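Local structure of ribonucleoside-diphosphate reductase subunit beta (Clostridium botulinum, 6ZJK) at residues Met274-Glu279 with Arg301-Leu306; Ile99-Asn104 with Asp162-Asp167. The protein serves as the R2 subunit of a class I ribonucleotide reductase, binding two iron ions and probably generating the radical used to reduce ribonucleoside diphosphates to deoxyribonucleotides. All coordinates share one frame; numbering follows the deposited sequence.

Contact 1 of 2, residues Met274-Glu279 with Arg301-Leu306; sequences MGVEHE and RYIKYL
Ile303 and Val276 meet methyl to methyl: CG2 of Ile303 lies 3.8 Å from CG1 of Val276, and the two side chains run past each other in opposite directions. Both methyls stand anti to their own backbone N (chi1 of Val276 179°), which brings each beside its carbonyl carbon and into the space between the helices. The CA atoms of this pair are 6.5 Å apart, the nearest in the register. Around it, helix 262-287 and helix 296-313 form an antiparallel pair in the all-helical R2 fold, their axes at 159° and 9.7 Å apart at closest approach over these segments. The other branch of Ile303 reaches along the interface, where CD1 comes within 4.3 Å of Glu279 CG. Only the aliphatic part of that glutamate takes part; its carboxylate is held by Arg173 in a salt bridge through OE1, and OE2 is hydrogen-bonded to OG of Ser210, which probably stabilises a charge in this buried place. On the outer side the extended Lys304 chain crosses Val276 at about a right angle, its CG 4.1 Å from Val276 CG1, while the amine forms a salt bridge with Glu300. No hydrogen bond links the two segments.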
loop_
_atom_site.group_PDB
_atom_site.type_symbol
_atom_site.label_atom_id
_atom_site.label_comp_id
_atom_site.label_asym_id
_atom_site.label_seq_id
_atom_site.Cartn_x
_atom_site.Cartn_y
_atom_site.Cartn_z
ATOM N N MET A 274 6.404 -4.848 29.164
ATOM C CA MET A 274 7.768 -4.715 28.753
ATOM C C MET A 274 7.937 -3.587 27.780
ATOM O O MET A 274 8.783 -2.766 27.934
ATOM C CB MET A 274 8.196 -5.957 28.042
ATOM C CG MET A 274 8.318 -7.196 28.876
ATOM S SD MET A 274 9.769 -7.230 29.934
ATOM C CE MET A 274 9.498 -8.775 30.769
ATOM N N GLY A 275 7.020 -3.320 26.886
ATOM C CA GLY A 275 7.101 -2.202 26.006
ATOM C C GLY A 275 7.152 -0.918 26.738
ATOM O O GLY A 275 7.884 -0.085 26.359
ATOM N N VAL A 276 6.339 -0.764 27.757
ATOM C CA VAL A 276 6.339 0.399 28.600
ATOM C C VAL A 276 7.702 0.571 29.279
ATOM O O VAL A 276 8.218 1.612 29.311
ATOM C CB VAL A 276 5.230 0.347 29.662
ATOM C CG1 VAL A 276 5.263 1.546 30.539
ATOM C CG2 VAL A 276 3.862 0.239 29.028
ATOM N N GLU A 277 8.264 -0.488 29.785
ATOM C CA GLU A 277 9.527 -0.425 30.466
ATOM C C GLU A 277 10.638 -0.009 29.518
ATOM O O GLU A 277 11.386 0.852 29.810
ATOM C CB GLU A 277 9.798 -1.729 31.183
ATOM C CG GLU A 277 9.189 -1.791 32.578
ATOM C CD GLU A 277 9.121 -3.194 33.137
ATOM O OE1 GLU A 277 9.981 -3.997 32.800
ATOM O OE2 GLU A 277 8.188 -3.508 33.895
ATOM N N HIS A 278 10.687 -0.614 28.358
ATOM C CA HIS A 278 11.632 -0.255 27.344
ATOM C C HIS A 278 11.517 1.198 26.914
ATOM O O HIS A 278 12.474 1.864 26.861
ATOM C CB HIS A 278 11.452 -1.102 26.112
ATOM C CG HIS A 278 11.835 -2.522 26.276
ATOM N ND1 HIS A 278 11.677 -3.442 25.280
ATOM C CD2 HIS A 278 12.358 -3.193 27.317
ATOM C CE1 HIS A 278 12.088 -4.616 25.691
ATOM N NE2 HIS A 278 12.510 -4.492 26.925
ATOM N N GLU A 279 10.336 1.691 26.637
ATOM C CA GLU A 279 10.133 3.044 26.133
ATOM C C GLU A 279 10.505 4.099 27.175
ATOM O O GLU A 279 11.034 5.160 26.832
ATOM C CB GLU A 279 8.688 3.196 25.653
ATOM C CG GLU A 279 8.414 4.463 24.906
ATOM C CD GLU A 279 9.342 4.647 23.688
ATOM O OE1 GLU A 279 9.647 3.665 22.967
ATOM O OE2 GLU A 279 9.816 5.780 23.488
ATOM N N ARG A 301 5.703 8.811 34.035
ATOM C CA ARG A 301 4.270 8.952 34.260
ATOM C C ARG A 301 3.498 9.050 32.946
ATOM O O ARG A 301 2.401 8.492 32.822
ATOM C CB ARG A 301 4.021 10.172 35.156
ATOM C CG ARG A 301 4.550 10.026 36.610
ATOM C CD ARG A 301 4.168 11.235 37.501
ATOM N NE ARG A 301 2.763 11.583 37.309
ATOM C CZ ARG A 301 1.739 11.167 38.048
ATOM N NH1 ARG A 301 1.928 10.385 39.112
ATOM N NH2 ARG A 301 0.508 11.554 37.715
ATOM N N TYR A 302 4.059 9.710 31.934
ATOM C CA TYR A 302 3.311 9.870 30.688
ATOM C C TYR A 302 3.137 8.533 29.981
ATOM O O TYR A 302 2.021 8.176 29.584
ATOM C CB TYR A 302 3.990 10.888 29.771
ATOM C CG TYR A 302 3.247 11.147 28.478
ATOM C CD1 TYR A 302 1.877 11.413 28.469
ATOM C CD2 TYR A 302 3.923 11.145 27.253
ATOM C CE1 TYR A 302 1.203 11.652 27.276
ATOM C CE2 TYR A 302 3.257 11.380 26.061
ATOM C CZ TYR A 302 1.902 11.632 26.077
ATOM O OH TYR A 302 1.260 11.867 24.883
ATOM N N ILE A 303 4.215 7.759 29.855
ATOM C CA ILE A 303 4.134 6.480 29.159
ATOM C C ILE A 303 3.172 5.535 29.873
ATOM O O ILE A 303 2.350 4.868 29.232
ATOM C CB ILE A 303 5.534 5.852 29.016
ATOM C CG1 ILE A 303 6.510 6.821 28.323
ATOM C CG2 ILE A 303 5.448 4.550 28.238
ATOM C CD1 ILE A 303 6.013 7.332 27.006
ATOM N N LYS A 304 3.240 5.480 31.212
ATOM C CA LYS A 304 2.359 4.596 31.966
ATOM C C LYS A 304 0.904 5.002 31.789
ATOM O O LYS A 304 0.025 4.142 31.671
ATOM C CB LYS A 304 2.751 4.578 33.454
ATOM C CG LYS A 304 4.020 3.785 33.741
ATOM C CD LYS A 304 4.383 3.704 35.238
ATOM C CE LYS A 304 5.718 2.962 35.443
ATOM N NZ LYS A 304 6.207 2.942 36.871
ATOM N N TYR A 305 0.630 6.311 31.809
ATOM C CA TYR A 305 -0.730 6.799 31.593
ATOM C C TYR A 305 -1.255 6.366 30.227
ATOM O O TYR A 305 -2.429 6.005 30.087
ATOM C CB TYR A 305 -0.764 8.325 31.726
ATOM C CG TYR A 305 -2.048 8.978 31.240
ATOM C CD1 TYR A 305 -3.177 9.059 32.052
ATOM C CD2 TYR A 305 -2.124 9.511 29.960
ATOM C CE1 TYR A 305 -4.340 9.661 31.595
ATOM C CE2 TYR A 305 -3.276 10.111 29.492
ATOM C CZ TYR A 305 -4.383 10.181 30.304
ATOM O OH TYR A 305 -5.529 10.781 29.814
ATOM N N LEU A 306 -0.410 6.434 29.205
ATOM C CA LEU A 306 -0.835 6.020 27.872
ATOM C C LEU A 306 -1.180 4.538 27.833
ATOM O O LEU A 306 -2.163 4.144 27.196
ATOM C CB LEU A 306 0.260 6.339 26.843
ATOM C CG LEU A 306 0.416 7.815 26.477
ATOM C CD1 LEU A 306 1.559 8.040 25.455
ATOM C CD2 LEU A 306 -0.880 8.379 25.944
#

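Contact 2 of 2, residues Ile99-Asn104 with Asp162-Asp167; sequences IISFLN and DQWRED
The indole of Trp164 meets Ser101 at its edge: the hydroxyl OG lies near the ring plane, 4.2 Å from CD1. In the all-helical R2 fold this edge belongs to a short, weakly bonded helix, 163-166, between helices 154-161 and 168-186, packed on the long helix 90-118. One face of the same indole carries the aliphatic part of Arg165, whose CG sits 3.6 Å above the plane over the ring centre. Farther along that chain, the guanidinium turns a face to Trp164 CZ2, and Asp162 OD1 lies at its edge, in its plane. That last pair is a salt bridge with a weak, bent hydrogen bond, 3.4 Å from Arg165 NE to Asp162 OD1 with an angle of 134° at the hydrogen. The same turn borders the dimer interface: Phe29 of the second subunit meets the Trp164 ring edge-to-face, and Asp162 OD2 forms salt bridges with Arg35 and Arg53 of that subunit.

The segments touch through few atoms, burying 89 Å² in all. Ser101 supplies the larger share, and its CA is 6.4 Å from that of Gln163, the nearest pair. Ser101 points its CB at 162-167, and the chi1 of 165°, with OG anti to the backbone N, swings the hydroxyl along the gap to the edge of the Trp164 indole; it makes no hydrogen bond across the contact, and Trp164 N is 4.1 Å from OG. Gln163 begins by pointing at Ser101 and then bends at chi2 (84°), carrying its amide away, where OE1 has a weak hydrogen bond to NZ of Lys98 and NE2 another to the carbonyl of Lys159. What remains facing the long helix is the first carbon of the side chain, Gln163 CB, 4.0 Å from Ser101 CB.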
loop_
_atom_site.group_PDB
_atom_site.type_symbol
_atom_site.label_atom_id
_atom_site.label_comp_id
_atom_site.label_asym_id
_atom_site.label_seq_id
_atom_site.Cartn_x
_atom_site.Cartn_y
_atom_site.Cartn_z
ATOM N N ILE A 99 16.270 9.896 18.107
ATOM C CA ILE A 99 14.841 9.639 18.044
ATOM C C ILE A 99 14.400 9.488 16.597
ATOM O O ILE A 99 13.680 8.544 16.241
ATOM C CB ILE A 99 14.070 10.763 18.751
ATOM C CG1 ILE A 99 14.219 10.651 20.275
ATOM C CG2 ILE A 99 12.641 10.773 18.308
ATOM C CD1 ILE A 99 13.758 11.877 20.990
ATOM N N ILE A 100 14.829 10.413 15.739
ATOM C CA ILE A 100 14.367 10.359 14.360
ATOM C C ILE A 100 14.982 9.164 13.630
ATOM O O ILE A 100 14.362 8.596 12.727
ATOM C CB ILE A 100 14.608 11.709 13.663
ATOM C CG1 ILE A 100 13.620 11.861 12.502
ATOM C CG2 ILE A 100 16.019 11.820 13.195
ATOM C CD1 ILE A 100 13.393 13.286 12.074
ATOM N N SER A 101 16.177 8.727 14.027
ATOM C CA SER A 101 16.634 7.492 13.393
ATOM C C SER A 101 15.836 6.294 13.903
ATOM O O SER A 101 15.451 5.417 13.120
ATOM C CB SER A 101 18.123 7.289 13.631
ATOM O OG SER A 101 18.502 5.960 13.333
ATOM N N PHE A 102 15.408 6.281 15.163
ATOM C CA PHE A 102 14.557 5.210 15.681
ATOM C C PHE A 102 13.192 5.198 15.013
ATOM O O PHE A 102 12.703 4.136 14.606
ATOM C CB PHE A 102 14.400 5.371 17.195
ATOM C CG PHE A 102 13.526 4.334 17.826
ATOM C CD1 PHE A 102 13.853 2.984 17.750
ATOM C CD2 PHE A 102 12.374 4.706 18.496
ATOM C CE1 PHE A 102 13.047 2.028 18.337
ATOM C CE2 PHE A 102 11.558 3.744 19.085
ATOM C CZ PHE A 102 11.910 2.406 19.012
ATOM N N LEU A 103 12.568 6.366 14.859
ATOM C CA LEU A 103 11.249 6.400 14.245
ATOM C C LEU A 103 11.302 5.943 12.782
ATOM O O LEU A 103 10.398 5.233 12.314
ATOM C CB LEU A 103 10.658 7.807 14.365
ATOM C CG LEU A 103 10.439 8.362 15.779
ATOM C CD1 LEU A 103 9.656 9.678 15.754
ATOM C CD2 LEU A 103 9.765 7.344 16.718
ATOM N N ASN A 104 12.379 6.285 12.067
ATOM C CA ASN A 104 12.532 5.828 10.682
ATOM C C ASN A 104 12.636 4.313 10.615
ATOM O O ASN A 104 12.138 3.689 9.672
ATOM C CB ASN A 104 13.778 6.466 10.032
ATOM C CG ASN A 104 13.864 6.200 8.515
ATOM O OD1 ASN A 104 12.966 6.549 7.747
ATOM N ND2 ASN A 104 14.953 5.589 8.092
ATOM N N ASP A 162 22.500 6.677 10.199
ATOM C CA ASP A 162 23.289 5.544 10.682
ATOM C C ASP A 162 23.434 5.518 12.208
ATOM O O ASP A 162 24.270 4.771 12.726
ATOM C CB ASP A 162 24.688 5.557 10.057
ATOM C CG ASP A 162 24.701 5.049 8.626
ATOM O OD1 ASP A 162 23.833 4.233 8.265
ATOM O OD2 ASP A 162 25.583 5.471 7.857
ATOM N N GLN A 163 22.613 6.277 12.931
ATOM C CA GLN A 163 22.875 6.355 14.362
ATOM C C GLN A 163 22.753 4.987 15.033
ATOM O O GLN A 163 23.522 4.665 15.952
ATOM C CB GLN A 163 21.919 7.377 14.981
ATOM C CG GLN A 163 22.239 7.811 16.371
ATOM C CD GLN A 163 23.259 8.921 16.464
ATOM O OE1 GLN A 163 23.730 9.232 17.553
ATOM N NE2 GLN A 163 23.606 9.531 15.325
ATOM N N TRP A 164 21.959 4.055 14.484
ATOM C CA TRP A 164 21.820 2.702 15.017
ATOM C C TRP A 164 23.071 1.855 14.838
ATOM O O TRP A 164 23.224 0.853 15.549
ATOM C CB TRP A 164 20.625 1.982 14.360
ATOM C CG TRP A 164 20.792 1.708 12.887
ATOM C CD1 TRP A 164 20.510 2.559 11.856
ATOM C CD2 TRP A 164 21.285 0.499 12.286
ATOM N NE1 TRP A 164 20.798 1.958 10.648
ATOM C CE2 TRP A 164 21.278 0.696 10.884
ATOM C CE3 TRP A 164 21.743 -0.723 12.794
ATOM C CZ2 TRP A 164 21.698 -0.286 9.992
ATOM C CZ3 TRP A 164 22.162 -1.698 11.906
ATOM C CH2 TRP A 164 22.137 -1.472 10.518
ATOM N N ARG A 165 23.954 2.205 13.898
ATOM C CA ARG A 165 25.204 1.468 13.755
ATOM C C ARG A 165 26.235 1.831 14.814
ATOM O O ARG A 165 27.248 1.133 14.928
ATOM C CB ARG A 165 25.819 1.690 12.363
ATOM C CG ARG A 165 24.887 1.317 11.193
ATOM C CD ARG A 165 25.590 1.495 9.843
ATOM N NE ARG A 165 24.770 0.970 8.755
ATOM C CZ ARG A 165 24.845 -0.278 8.292
ATOM N NH1 ARG A 165 25.724 -1.136 8.809
ATOM N NH2 ARG A 165 24.035 -0.671 7.314
ATOM N N GLU A 166 26.047 2.923 15.558
ATOM C CA GLU A 166 26.940 3.582 16.510
ATOM C C GLU A 166 26.527 3.429 17.970
ATOM O O GLU A 166 27.268 3.883 18.847
ATOM C CB GLU A 166 27.102 5.076 16.181
ATOM C CG GLU A 166 27.863 5.416 14.905
ATOM C CD GLU A 166 28.996 4.415 14.627
ATOM O OE1 GLU A 166 29.917 4.288 15.475
ATOM O OE2 GLU A 166 28.998 3.801 13.523
ATOM N N ASP A 167 25.229 3.225 18.200
ATOM C CA ASP A 167 24.615 3.280 19.527
ATOM C C ASP A 167 24.038 1.903 19.850
ATOM O O ASP A 167 23.060 1.473 19.230
ATOM C CB ASP A 167 23.537 4.365 19.567
ATOM C CG ASP A 167 22.911 4.534 20.949
ATOM O OD1 ASP A 167 22.166 3.631 21.389
ATOM O OD2 ASP A 167 23.183 5.565 21.599
#

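Both contacts are buried, but their surroundings differ. Contact 1 joins two long helices and lies within one subunit, away from the dimer partner; contact 2 sets a short turn against helix 90-118 beside the second subunit. They share no helix, and their centres lie 20 Å apart. Contact 1 buries about twice the area, 177 against 89 Å², mainly through Val276 and Ile303, with the aliphatic carbons of Glu279 and Lys304, whereas contact 2 rests on a serine set against the first side-chain carbon of a glutamine and the edge of an indole. Neither has a hydrogen bond across it. Helix 168-186 relates them: Arg173 pairs with Glu279 of contact 1 and touches Phe102 of contact 2.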